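PDB 4LRL: HD domain protein from Enterococcus faecalis, which acts as an allosterically regulated deoxyribonucleoside triphosphate triphosphohydrolase, probably cleaving dNTPs at the metal centre of an HD domain. Local coordinates for residues 96-99 with 100-104; 122-125 with 126-130; 244-247 with 248-251; 253-256 with 257-261; 465-468 with 469-473. All coordinates share one frame; numbering follows the deposited sequence. Where two conformers were deposited one is given.

Contact 1: residues 96-99 with 100-104; sequences EITR and RICEI
Glu96 and Arg100, one turn apart on helix 87-108 of the HD domain, form one arm of a salt-bridge network that Arg99 completes. Arg100 meets a single carboxylate oxygen side-on: NE lies 2.7 Å from Glu96 OE1, and NH1 lies 3.0 Å from Glu96 OE1. Both arrive on the anti side of OE1, which sits close to the guanidinium plane even though the two flat groups stand almost perpendicular (88°). The syn side of Glu96 OE1 belongs to Arg99 NH2, at 2.8 Å, while Arg99 NE reaches Glu96 OE2 from above the carboxylate plane. One oxygen therefore takes three donors, and the two arginines together fix the rotation of the carboxylate. A bend in the Glu96 chain at chi2 (62°) turns that group toward the two arginines. Arg99 NH2 and Arg100 NE are 4.0 Å apart, a closeness that the shared carboxylate probably makes tolerable. Further bonds tie the network to residues 45-49 of the same chain, at the start of strand 46-52: Glu96 OE2 also accepts from His49 N, and Arg100 NH1 donates to His45 O. On another flank, where Ile97 packs against helix 206-219, Ile97 CG2 touches Ile101 CD1 at 3.9 Å.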
loop_
_atom_site.group_PDB
_atom_site.type_symbol
_atom_site.label_atom_id
_atom_site.label_comp_id
_atom_site.label_asym_id
_atom_site.label_seq_id
_atom_site.Cartn_x
_atom_site.Cartn_y
_atom_site.Cartn_z
ATOM N N GLU C 96 1.334 21.610 -5.717
ATOM C CA GLU C 96 0.095 20.983 -5.269
ATOM C C GLU C 96 -0.096 20.986 -3.746
ATOM O O GLU C 96 -1.180 21.320 -3.261
ATOM C CB GLU C 96 -0.047 19.557 -5.823
ATOM C CG GLU C 96 -1.327 18.838 -5.358
ATOM C CD GLU C 96 -2.631 19.508 -5.812
ATOM O OE1 GLU C 96 -3.701 19.086 -5.320
ATOM O OE2 GLU C 96 -2.609 20.429 -6.666
ATOM N N ILE C 97 0.944 20.603 -3.010
ATOM C CA ILE C 97 0.892 20.588 -1.547
ATOM C C ILE C 97 0.607 22.002 -1.023
ATOM O O ILE C 97 -0.215 22.179 -0.131
ATOM C CB ILE C 97 2.200 20.030 -0.933
ATOM C CG1 ILE C 97 2.395 18.545 -1.330
ATOM C CG2 ILE C 97 2.227 20.245 0.588
ATOM C CD1 ILE C 97 3.621 17.866 -0.694
ATOM N N THR C 98 1.274 22.991 -1.617
ATOM C CA THR C 98 1.133 24.403 -1.262
ATOM C C THR C 98 -0.297 24.878 -1.526
ATOM O O THR C 98 -0.871 25.624 -0.722
ATOM C CB THR C 98 2.135 25.268 -2.066
ATOM O OG1 THR C 98 3.470 24.869 -1.746
ATOM C CG2 THR C 98 1.994 26.729 -1.735
ATOM N N ARG C 99 -0.871 24.430 -2.643
ATOM C CA ARG C 99 -2.252 24.773 -2.971
ATOM C C ARG C 99 -3.202 24.189 -1.928
ATOM O O ARG C 99 -4.139 24.852 -1.488
ATOM C CB ARG C 99 -2.617 24.304 -4.378
ATOM C CG ARG C 99 -4.006 24.721 -4.828
ATOM C CD ARG C 99 -4.492 23.874 -5.993
ATOM N NE ARG C 99 -4.745 22.477 -5.643
ATOM C CZ ARG C 99 -5.798 22.023 -4.955
ATOM N NH1 ARG C 99 -6.743 22.853 -4.510
ATOM N NH2 ARG C 99 -5.913 20.714 -4.710
ATOM N N ARG C 100 -2.944 22.955 -1.507
ATOM C CA ARG C 100 -3.803 22.324 -0.501
ATOM C C ARG C 100 -3.734 23.072 0.823
ATOM O O ARG C 100 -4.764 23.257 1.478
ATOM C CB ARG C 100 -3.472 20.841 -0.344
ATOM C CG ARG C 100 -3.878 20.038 -1.571
ATOM C CD ARG C 100 -3.441 18.597 -1.524
ATOM N NE ARG C 100 -3.609 17.986 -2.847
ATOM C CZ ARG C 100 -3.481 16.687 -3.127
ATOM N NH1 ARG C 100 -3.658 16.267 -4.373
ATOM N NH2 ARG C 100 -3.185 15.808 -2.173
ATOM N N ILE C 101 -2.532 23.525 1.187
ATOM C CA ILE C 101 -2.319 24.278 2.432
ATOM C C ILE C 101 -3.025 25.636 2.414
ATOM O O ILE C 101 -3.696 25.994 3.377
ATOM C CB ILE C 101 -0.801 24.459 2.764
ATOM C CG1 ILE C 101 -0.140 23.089 2.904
ATOM C CG2 ILE C 101 -0.613 25.281 4.046
ATOM C CD1 ILE C 101 1.364 23.114 3.104
ATOM N N CYS C 102 -2.867 26.372 1.309
ATOM C CA CYS C 102 -3.514 27.663 1.115
ATOM C C CYS C 102 -5.030 27.538 1.180
ATOM O O CYS C 102 -5.709 28.391 1.749
ATOM C CB CYS C 102 -3.107 28.262 -0.225
ATOM S SG CYS C 102 -1.408 28.840 -0.302
ATOM N N GLU C 103 -5.542 26.461 0.592
ATOM C CA GLU C 103 -6.963 26.157 0.580
ATOM C C GLU C 103 -7.481 25.963 2.010
ATOM O O GLU C 103 -8.478 26.569 2.402
ATOM C CB GLU C 103 -7.207 24.906 -0.273
ATOM C CG GLU C 103 -8.657 24.629 -0.586
ATOM C CD GLU C 103 -9.222 25.495 -1.707
ATOM O OE1 GLU C 103 -8.459 25.927 -2.596
ATOM O OE2 GLU C 103 -10.447 25.728 -1.707
ATOM N N ILE C 104 -6.777 25.136 2.780
ATOM C CA ILE C 104 -7.088 24.890 4.190
ATOM C C ILE C 104 -6.955 26.175 5.019
ATOM O O ILE C 104 -7.814 26.482 5.847
ATOM C CB ILE C 104 -6.180 23.759 4.756
ATOM C CG1 ILE C 104 -6.593 22.404 4.165
ATOM C CG2 ILE C 104 -6.230 23.697 6.273
ATOM C CD1 ILE C 104 -5.489 21.338 4.201
#

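Contact 2: residues 122-125 with 126-130; sequences DERL and ITLCA
Arg124 and Leu128 run side by side in the same direction, and it is the aliphatic part of the arginine that does the touching: Arg124 CG lies 3.7 Å from Leu128 CD1. The charged end continues beyond the leucine to a salt bridge between its NE and Asp121. Glu123 and Ile126 are likewise aligned, with Ile126 CG2 3.1 Å from Glu123 O and the carboxylate alongside. That branch of the isoleucine occupies the space between its own backbone N and carbonyl carbon, because CG1 takes the anti position (chi1 -174°). The Glu123 carboxylate itself is held by Asn193 and Tyr191. These pairs lie in the opening turns of helix 124-133, an HD-domain helix that runs directly into the metal ligands His134 and Asp135. Here Glu123 O accepts twice from Thr127: the amide N approaches nearly along the carbonyl axis, whereas OG1, at 2.7 Å from that same Glu123 O, stands above the carbonyl plane. One residue earlier the helical bond is replaced by a water, which donates to Asp122 O and accepts from Ile126 N at 3.0 Å. Further along, Leu125 CD1 rests against Cys129 SG, and helix 53-60 covers that sulfur.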
loop_
_atom_site.group_PDB
_atom_site.type_symbol
_atom_site.label_atom_id
_atom_site.label_comp_id
_atom_site.label_asym_id
_atom_site.label_seq_id
_atom_site.Cartn_x
_atom_site.Cartn_y
_atom_site.Cartn_z
ATOM N N ASP C 122 -4.874 36.997 -0.390
ATOM C CA ASP C 122 -4.197 37.807 -1.415
ATOM C C ASP C 122 -2.787 37.274 -1.714
ATOM O O ASP C 122 -2.254 37.499 -2.801
ATOM C CB ASP C 122 -4.136 39.292 -1.020
ATOM C CG ASP C 122 -5.467 40.017 -1.229
ATOM O OD1 ASP C 122 -5.660 41.101 -0.622
ATOM O OD2 ASP C 122 -6.321 39.508 -1.999
ATOM N N GLU C 123 -2.207 36.555 -0.754
ATOM C CA GLU C 123 -0.874 35.963 -0.898
ATOM C C GLU C 123 -0.857 34.653 -1.680
ATOM O O GLU C 123 0.213 34.140 -1.992
ATOM C CB GLU C 123 -0.233 35.735 0.475
ATOM C CG GLU C 123 -0.192 36.960 1.385
ATOM C CD GLU C 123 0.996 37.881 1.127
ATOM O OE1 GLU C 123 1.476 38.503 2.093
ATOM O OE2 GLU C 123 1.452 37.986 -0.032
ATOM N N ARG C 124 -2.028 34.106 -1.998
ATOM C CA ARG C 124 -2.098 32.793 -2.640
ATOM C C ARG C 124 -1.269 32.681 -3.928
ATOM O O ARG C 124 -0.432 31.770 -4.065
ATOM C CB ARG C 124 -3.549 32.361 -2.908
ATOM C CG ARG C 124 -3.632 31.044 -3.696
ATOM C CD ARG C 124 -5.030 30.480 -3.806
ATOM N NE ARG C 124 -5.624 30.252 -2.495
ATOM C CZ ARG C 124 -6.693 29.494 -2.267
ATOM N NH1 ARG C 124 -7.154 29.373 -1.035
ATOM N NH2 ARG C 124 -7.295 28.853 -3.259
ATOM N N LEU C 125 -1.502 33.599 -4.863
ATOM C CA LEU C 125 -0.886 33.509 -6.189
ATOM C C LEU C 125 0.641 33.567 -6.157
ATOM O O LEU C 125 1.296 32.759 -6.805
ATOM C CB LEU C 125 -1.460 34.551 -7.151
ATOM C CG LEU C 125 -0.878 34.541 -8.571
ATOM C CD1 LEU C 125 -0.934 33.141 -9.233
ATOM C CD2 LEU C 125 -1.571 35.591 -9.428
ATOM N N ILE C 126 1.196 34.508 -5.400
ATOM C CA ILE C 126 2.644 34.592 -5.218
ATOM C C ILE C 126 3.222 33.339 -4.544
ATOM O O ILE C 126 4.339 32.918 -4.856
ATOM C CB ILE C 126 3.068 35.886 -4.443
ATOM C CG1 ILE C 126 4.598 36.015 -4.414
ATOM C CG2 ILE C 126 2.487 35.911 -3.034
ATOM C CD1 ILE C 126 5.119 37.214 -3.639
ATOM N N THR C 127 2.457 32.750 -3.628
ATOM C CA THR C 127 2.904 31.567 -2.912
ATOM C C THR C 127 2.923 30.350 -3.852
ATOM O O THR C 127 3.849 29.530 -3.793
ATOM C CB THR C 127 2.045 31.297 -1.660
ATOM O OG1 THR C 127 1.961 32.487 -0.859
ATOM C CG2 THR C 127 2.652 30.194 -0.815
ATOM N N LEU C 128 1.914 30.253 -4.720
ATOM C CA LEU C 128 1.836 29.167 -5.693
ATOM C C LEU C 128 2.945 29.300 -6.726
ATOM O O LEU C 128 3.573 28.310 -7.113
ATOM C CB LEU C 128 0.461 29.131 -6.368
ATOM C CG LEU C 128 -0.720 28.783 -5.468
ATOM C CD1 LEU C 128 -2.059 28.888 -6.201
ATOM C CD2 LEU C 128 -0.522 27.402 -4.871
ATOM N N CYS C 129 3.197 30.535 -7.153
ATOM C CA CYS C 129 4.271 30.798 -8.103
ATOM C C CYS C 129 5.627 30.398 -7.524
ATOM O O CYS C 129 6.364 29.631 -8.144
ATOM C CB CYS C 129 4.254 32.260 -8.546
ATOM S SG CYS C 129 2.868 32.629 -9.635
ATOM N N ALA C 130 5.936 30.887 -6.327
ATOM C CA ALA C 130 7.179 30.500 -5.641
ATOM C C ALA C 130 7.310 28.990 -5.434
ATOM O O ALA C 130 8.407 28.450 -5.556
ATOM C CB ALA C 130 7.331 31.226 -4.341
HETATM O O HOH W 1 -0.366 36.918 -4.569
#

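Contact 3: residues 244-247 with 248-251; sequences FAMN and GMHA
The carboxamide of Asn247 stands beside the first amide of the next segment, its CG 3.7 Å from Gly248 N. Its CG is tucked between the asparagine's own backbone N and carbonyl carbon (chi1 66°), which brings the flat group close to the chain. The other flat group, the His250 ring, carries the Met249 methyl on one face: CE sits 3.4 Å above the plane, displaced toward the rim. ND1 of that ring is hydrogen-bonded to Glu253, and the histidine also packs against Gln265 of the second subunit. Met249 thus works in two directions, since its SD lies 4.1 Å from Met246 CE, the two methionines running side by side and pointing the same way.

Under these side chains strand 241-245 passes through a short 3-10 turn into helix 249-267, with Gly248 at the N-cap. Gly248 N donates to Ala245 O at 2.9 Å, approaching from above the carbonyl plane. Met249 N reaches Met246 O at 3.3 Å from still farther above its plane (63°), as the tight three-residue spacing would suggest. Behind the turn, backbone bonds of Phe244 and Met246 to Met413 hold the chain in its sheet.

Glycine brings no side-chain acceptor to this N-cap, and a water does part of that work: it donates to Asn247 O and accepts from His250 N at 2.9 Å. The first amides of the helix are consequently satisfied by a preceding carbonyl and a water, an environment that would suit the positive end of a helix dipole.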
loop_
_atom_site.group_PDB
_atom_site.type_symbol
_atom_site.label_atom_id
_atom_site.label_comp_id
_atom_site.label_asym_id
_atom_site.label_seq_id
_atom_site.Cartn_x
_atom_site.Cartn_y
_atom_site.Cartn_z
ATOM N N PHE C 244 1.779 23.917 13.989
ATOM C CA PHE C 244 0.978 22.702 13.937
ATOM C C PHE C 244 0.312 22.475 15.264
ATOM O O PHE C 244 0.967 22.483 16.311
ATOM C CB PHE C 244 1.842 21.492 13.536
ATOM C CG PHE C 244 2.610 21.715 12.270
ATOM C CD1 PHE C 244 3.801 22.451 12.282
ATOM C CD2 PHE C 244 2.130 21.235 11.060
ATOM C CE1 PHE C 244 4.491 22.698 11.113
ATOM C CE2 PHE C 244 2.829 21.470 9.885
ATOM C CZ PHE C 244 4.008 22.198 9.911
ATOM N N ALA C 245 -1.000 22.274 15.210
ATOM C CA ALA C 245 -1.790 22.037 16.411
ATOM C C ALA C 245 -1.144 20.926 17.231
ATOM O O ALA C 245 -0.712 19.903 16.674
ATOM C CB ALA C 245 -3.227 21.681 16.044
ATOM N N MET C 246 -1.064 21.143 18.545
ATOM C CA MET C 246 -0.455 20.176 19.470
ATOM C C MET C 246 -1.084 18.781 19.382
ATOM O O MET C 246 -0.412 17.781 19.628
ATOM C CB MET C 246 -0.492 20.703 20.916
ATOM C CG MET C 246 0.322 19.892 21.925
ATOM S SD MET C 246 2.100 19.793 21.568
ATOM C CE MET C 246 2.525 18.383 22.581
ATOM N N ASN C 247 -2.362 18.707 19.014
ATOM C CA ASN C 247 -3.027 17.403 18.900
ATOM C C ASN C 247 -2.543 16.566 17.703
ATOM O O ASN C 247 -2.901 15.407 17.570
ATOM C CB ASN C 247 -4.558 17.536 18.911
ATOM C CG ASN C 247 -5.092 18.269 17.696
ATOM O OD1 ASN C 247 -5.460 17.654 16.702
ATOM N ND2 ASN C 247 -5.126 19.588 17.768
ATOM N N GLY C 248 -1.715 17.163 16.850
ATOM C CA GLY C 248 -1.132 16.458 15.717
ATOM C C GLY C 248 0.358 16.190 15.830
ATOM O O GLY C 248 1.009 15.898 14.827
ATOM N N MET C 249 0.895 16.270 17.048
ATOM C CA MET C 249 2.332 16.078 17.281
ATOM C C MET C 249 2.887 14.757 16.701
ATOM O O MET C 249 3.953 14.744 16.090
ATOM C CB MET C 249 2.659 16.158 18.781
ATOM C CG MET C 249 4.106 15.745 19.072
ATOM S SD MET C 249 4.511 15.288 20.762
ATOM C CE MET C 249 3.270 14.061 21.192
ATOM N N HIS C 250 2.171 13.653 16.917
ATOM C CA HIS C 250 2.646 12.340 16.455
ATOM C C HIS C 250 2.813 12.288 14.940
ATOM O O HIS C 250 3.753 11.675 14.445
ATOM C CB HIS C 250 1.739 11.209 16.934
ATOM C CG HIS C 250 1.686 11.058 18.427
ATOM N ND1 HIS C 250 2.813 10.863 19.201
ATOM C CD2 HIS C 250 0.636 11.051 19.283
ATOM C CE1 HIS C 250 2.457 10.748 20.469
ATOM N NE2 HIS C 250 1.144 10.865 20.547
ATOM N N ALA C 251 1.911 12.949 14.217
ATOM C CA ALA C 251 2.025 13.093 12.772
ATOM C C ALA C 251 3.250 13.930 12.384
ATOM O O ALA C 251 3.900 13.649 11.386
ATOM C CB ALA C 251 0.773 13.697 12.199
HETATM O O HOH W 2 -0.583 13.452 17.851
#

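Contact 4: residues 253-256 with 257-261; sequences EDYI and VSRYQ
Asp254 O is gripped twice by Ser258, whose OG lies 2.9 Å from Asp254 O and whose N lies 3.0 Å from Asp254 O. The two donors approach from opposite faces of the carbonyl plane, each tilted out of it. The serine hydroxyl is brought back to the preceding turn because OG sits beside its own backbone N (chi1 -60°), and its hydrogen bond is spent within the helix. This is the familiar folding back of an intrahelical serine, here in the middle of helix 249-267 in the HD-associated region. On the next position round the helix Tyr255 and Arg259 meet at a slant, ring and guanidinium planes 58° apart. The arginine CD lies 3.7 Å from Tyr255 OH, so an aliphatic carbon shares in the contact with the charged group. Their polar ends are hydrogen-bonded to residues elsewhere in the chain: Tyr255 OH to Gln203 O, and Arg259 NH2 to Asp397 O and the Gln203 side chain. Val257 turns CG2 over the preceding turn, 3.3 Å from Glu253 O, and its side chain packs on Leu428 and Leu432 of helix 427-434. Across the subunit boundary, Tyr260 OH is hydrogen-bonded to Glu253 OE1 of the second subunit, and Asp254 packs on Tyr223 of that subunit.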
loop_
_atom_site.group_PDB
_atom_site.type_symbol
_atom_site.label_atom_id
_atom_site.label_comp_id
_atom_site.label_asym_id
_atom_site.label_seq_id
_atom_site.Cartn_x
_atom_site.Cartn_y
_atom_site.Cartn_z
ATOM N N GLU C 253 5.915 14.070 14.318
ATOM C CA GLU C 253 6.932 13.067 14.634
ATOM C C GLU C 253 7.228 12.120 13.480
ATOM O O GLU C 253 8.396 11.891 13.159
ATOM C CB GLU C 253 6.506 12.219 15.819
ATOM C CG GLU C 253 6.697 12.857 17.167
ATOM C CD GLU C 253 6.382 11.888 18.294
ATOM O OE1 GLU C 253 5.749 10.838 18.033
ATOM O OE2 GLU C 253 6.777 12.181 19.437
ATOM N N ASP C 254 6.166 11.569 12.877
ATOM C CA ASP C 254 6.276 10.672 11.723
ATOM C C ASP C 254 6.941 11.350 10.541
ATOM O O ASP C 254 7.608 10.695 9.744
ATOM C CB ASP C 254 4.904 10.171 11.277
ATOM C CG ASP C 254 4.171 9.418 12.362
ATOM O OD1 ASP C 254 2.923 9.480 12.379
ATOM O OD2 ASP C 254 4.834 8.769 13.201
ATOM N N TYR C 255 6.749 12.659 10.409
ATOM C CA TYR C 255 7.445 13.383 9.367
ATOM C C TYR C 255 8.961 13.363 9.648
ATOM O O TYR C 255 9.748 13.060 8.756
ATOM C CB TYR C 255 6.902 14.804 9.210
ATOM C CG TYR C 255 7.895 15.733 8.568
ATOM C CD1 TYR C 255 8.131 15.680 7.197
ATOM C CD2 TYR C 255 8.608 16.659 9.337
ATOM C CE1 TYR C 255 9.049 16.527 6.603
ATOM C CE2 TYR C 255 9.541 17.516 8.752
ATOM C CZ TYR C 255 9.755 17.445 7.386
ATOM O OH TYR C 255 10.667 18.273 6.789
ATOM N N ILE C 256 9.360 13.648 10.887
ATOM C CA ILE C 256 10.783 13.618 11.248
ATOM C C ILE C 256 11.383 12.211 11.099
ATOM O O ILE C 256 12.491 12.046 10.618
ATOM C CB ILE C 256 11.042 14.192 12.668
ATOM C CG1 ILE C 256 10.650 15.673 12.726
ATOM C CG2 ILE C 256 12.508 14.010 13.073
ATOM C CD1 ILE C 256 11.537 16.598 11.884
ATOM N N VAL C 257 10.627 11.201 11.491
ATOM C CA VAL C 257 11.044 9.820 11.332
ATOM C C VAL C 257 11.309 9.480 9.859
ATOM O O VAL C 257 12.358 8.930 9.537
ATOM C CB VAL C 257 10.027 8.859 11.992
ATOM C CG1 VAL C 257 10.352 7.396 11.680
ATOM C CG2 VAL C 257 10.026 9.071 13.487
ATOM N N SER C 258 10.377 9.833 8.972
ATOM C CA SER C 258 10.520 9.566 7.533
ATOM C C SER C 258 11.717 10.301 6.943
ATOM O O SER C 258 12.453 9.756 6.098
ATOM C CB SER C 258 9.263 9.973 6.769
ATOM O OG SER C 258 8.134 9.244 7.232
ATOM N N ARG C 259 11.889 11.541 7.394
ATOM C CA ARG C 259 12.974 12.396 6.970
ATOM C C ARG C 259 14.298 11.706 7.264
ATOM O O ARG C 259 15.121 11.540 6.368
ATOM C CB ARG C 259 12.890 13.745 7.688
ATOM C CG ARG C 259 13.706 14.852 7.054
ATOM C CD ARG C 259 13.498 16.174 7.783
ATOM N NE ARG C 259 14.714 16.988 7.814
ATOM C CZ ARG C 259 14.767 18.231 8.299
ATOM N NH1 ARG C 259 13.668 18.809 8.768
ATOM N NH2 ARG C 259 15.913 18.909 8.296
ATOM N N TYR C 260 14.459 11.252 8.505
ATOM C CA TYR C 260 15.683 10.597 8.972
ATOM C C TYR C 260 15.959 9.300 8.211
ATOM O O TYR C 260 17.075 9.062 7.749
ATOM C CB TYR C 260 15.593 10.334 10.486
ATOM C CG TYR C 260 16.623 9.366 11.056
ATOM C CD1 TYR C 260 17.873 9.808 11.457
ATOM C CD2 TYR C 260 16.333 8.010 11.209
ATOM C CE1 TYR C 260 18.810 8.937 11.981
ATOM C CE2 TYR C 260 17.265 7.134 11.736
ATOM C CZ TYR C 260 18.502 7.605 12.121
ATOM O OH TYR C 260 19.436 6.738 12.646
ATOM N N GLN C 261 14.936 8.452 8.093
ATOM C CA GLN C 261 15.129 7.174 7.383
ATOM C C GLN C 261 15.430 7.310 5.889
ATOM O O GLN C 261 16.248 6.539 5.368
ATOM C CB GLN C 261 14.062 6.107 7.706
ATOM C CG GLN C 261 12.629 6.480 7.425
ATOM C CD GLN C 261 11.625 5.633 8.211
ATOM O OE1 GLN C 261 11.985 4.660 8.884
ATOM N NE2 GLN C 261 10.347 6.015 8.130
#

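Contact 5: residues 465-468 with 469-473; sequences REFS and SYIHN
From Arg465 to Ile471 the backbone leaves its helix in steps: Ser469 N still bonds to Arg465 O four residues back, but Tyr470 N goes to Phe467 O and Ile471 N to Ser468 O, three back. The last of these, 3.0 Å from Ile471 N to Ser468 O, closes a type I beta turn and is met from above the carbonyl plane (58°). Among the side chains, Ser469 turns its hydroxyl inward, OG lying between its own backbone N and carbonyl carbon (chi1 62°). There it donates to Glu466 O, at a modelled distance so short that the exact length is doubtful.

Tyr470 lays the edge of its ring along the end of the helix: CD1 is 3.3 Å from Glu466 O, and Phe467 O also lies at the ring's edge. The Glu466 carboxylate stands nearly upright to that ring (84°), with OE2 3.9 Å from Tyr470 CE1. A water joins Glu466 OE2 to Tyr470 OH, and the same oxygen is bonded to Tyr370 OH of helix 361-377. The arrangement is a helix C-terminus running through a turn into the first strand of a small antiparallel hairpin, 471-472 with 475-476.

Between the helix end and the strand, Phe467 CE2 touches Ile471 CG1 at 3.9 Å, the two side chains meeting at a slant. Phe444 packs edge-to-face with Phe467, while Lys479 makes a cation-pi contact with the Tyr470 ring. Beyond the turn, His472 NE2 bonds to Asp416 of the second subunit, and the Ile471 side chain lies about 7 Å from that of Lys354, a dGTP-binding residue.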
loop_
_atom_site.group_PDB
_atom_site.type_symbol
_atom_site.label_atom_id
_atom_site.label_comp_id
_atom_site.label_asym_id
_atom_site.label_seq_id
_atom_site.Cartn_x
_atom_site.Cartn_y
_atom_site.Cartn_z
ATOM N N ARG C 465 46.832 -7.558 -1.850
ATOM C CA ARG C 465 46.724 -8.143 -0.518
ATOM C C ARG C 465 47.076 -7.119 0.567
ATOM O O ARG C 465 46.388 -7.039 1.584
ATOM C CB ARG C 465 47.561 -9.421 -0.397
ATOM C CG ARG C 465 46.977 -10.608 -1.169
ATOM C CD ARG C 465 47.720 -11.905 -0.879
ATOM N NE ARG C 465 49.135 -11.830 -1.236
ATOM C CZ ARG C 465 49.631 -12.194 -2.416
ATOM N NH1 ARG C 465 48.827 -12.659 -3.363
ATOM N NH2 ARG C 465 50.934 -12.090 -2.650
ATOM N N GLU C 466 48.115 -6.325 0.337
ATOM C CA GLU C 466 48.508 -5.280 1.275
ATOM C C GLU C 466 47.359 -4.289 1.457
ATOM O O GLU C 466 46.932 -4.027 2.580
ATOM C CB GLU C 466 49.788 -4.577 0.806
ATOM C CG GLU C 466 50.209 -3.365 1.648
ATOM C CD GLU C 466 50.733 -3.718 3.034
ATOM O OE1 GLU C 466 50.628 -4.889 3.459
ATOM O OE2 GLU C 466 51.250 -2.809 3.709
ATOM N N PHE C 467 46.841 -3.778 0.344
ATOM C CA PHE C 467 45.678 -2.903 0.366
ATOM C C PHE C 467 44.484 -3.505 1.122
ATOM O O PHE C 467 43.894 -2.835 1.984
ATOM C CB PHE C 467 45.258 -2.515 -1.056
ATOM C CG PHE C 467 44.080 -1.589 -1.091
ATOM C CD1 PHE C 467 44.266 -0.212 -1.174
ATOM C CD2 PHE C 467 42.779 -2.093 -1.004
ATOM C CE1 PHE C 467 43.170 0.651 -1.187
ATOM C CE2 PHE C 467 41.679 -1.241 -1.023
ATOM C CZ PHE C 467 41.871 0.133 -1.114
ATOM N N SER C 468 44.147 -4.758 0.805
ATOM C CA SER C 468 42.996 -5.456 1.396
ATOM C C SER C 468 43.054 -5.537 2.912
ATOM O O SER C 468 42.020 -5.472 3.574
ATOM C CB SER C 468 42.867 -6.877 0.830
ATOM O OG SER C 468 42.706 -6.859 -0.578
ATOM N N SER C 469 44.263 -5.683 3.457
ATOM C CA SER C 469 44.459 -5.816 4.904
ATOM C C SER C 469 44.071 -4.548 5.685
ATOM O O SER C 469 43.956 -4.588 6.914
ATOM C CB SER C 469 45.900 -6.226 5.217
ATOM O OG SER C 469 46.816 -5.234 4.782
ATOM N N TYR C 470 43.853 -3.446 4.965
ATOM C CA TYR C 470 43.410 -2.183 5.562
ATOM C C TYR C 470 41.886 -1.972 5.531
ATOM O O TYR C 470 41.383 -1.002 6.115
ATOM C CB TYR C 470 44.109 -0.999 4.889
ATOM C CG TYR C 470 45.554 -0.843 5.310
ATOM C CD1 TYR C 470 46.586 -1.435 4.577
ATOM C CD2 TYR C 470 45.887 -0.124 6.458
ATOM C CE1 TYR C 470 47.914 -1.303 4.972
ATOM C CE2 TYR C 470 47.208 0.017 6.862
ATOM C CZ TYR C 470 48.216 -0.572 6.114
ATOM O OH TYR C 470 49.522 -0.434 6.518
ATOM N N ILE C 471 41.164 -2.871 4.854
ATOM C CA ILE C 471 39.709 -2.768 4.726
ATOM C C ILE C 471 39.039 -3.932 5.438
ATOM O O ILE C 471 39.157 -5.081 5.011
ATOM C CB ILE C 471 39.233 -2.745 3.246
ATOM C CG1 ILE C 471 39.990 -1.694 2.422
ATOM C CG2 ILE C 471 37.708 -2.551 3.171
ATOM C CD1 ILE C 471 39.901 -0.271 2.959
ATOM N N HIS C 472 38.320 -3.616 6.511
ATOM C CA HIS C 472 37.769 -4.625 7.396
ATOM C C HIS C 472 36.408 -4.182 7.943
ATOM O O HIS C 472 36.283 -3.095 8.519
ATOM C CB HIS C 472 38.762 -4.891 8.534
ATOM C CG HIS C 472 38.452 -6.109 9.346
ATOM N ND1 HIS C 472 38.603 -7.389 8.856
ATOM C CD2 HIS C 472 38.020 -6.243 10.623
ATOM C CE1 HIS C 472 38.260 -8.260 9.790
ATOM N NE2 HIS C 472 37.905 -7.591 10.873
ATOM N N ASN C 473 35.398 -5.034 7.764
ATOM C CA ASN C 473 34.024 -4.747 8.204
ATOM C C ASN C 473 33.485 -3.420 7.647
ATOM O O ASN C 473 32.878 -2.634 8.375
ATOM C CB ASN C 473 33.934 -4.766 9.738
ATOM C CG ASN C 473 34.196 -6.137 10.323
ATOM O OD1 ASN C 473 34.091 -7.148 9.630
ATOM N ND2 ASN C 473 34.527 -6.181 11.610
HETATM O O HOH W 3 50.604 -2.808 6.114
#

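In the fold
The five contacts follow one another along the chain without interleaving. Contacts 1 and 2, centres 11 Å apart, belong to the HD domain and touch: helices 87-108 and 124-133 pack together through pairs such as Thr98 with Thr127, near, without touching, the residues that hold the nickel ion (about 8 Å between the side chains of Thr98 and Asp207). Contacts 3 and 4 share helix 249-267, the first at its N-terminus where strand 241-245 delivers the chain, the second one to three turns on. Contact 5 lies about 54 Å from contact 1 between centres. The second subunit is met along helix 249-267 and again at contact 5, whose centre is about 36 Å from that of contact 4.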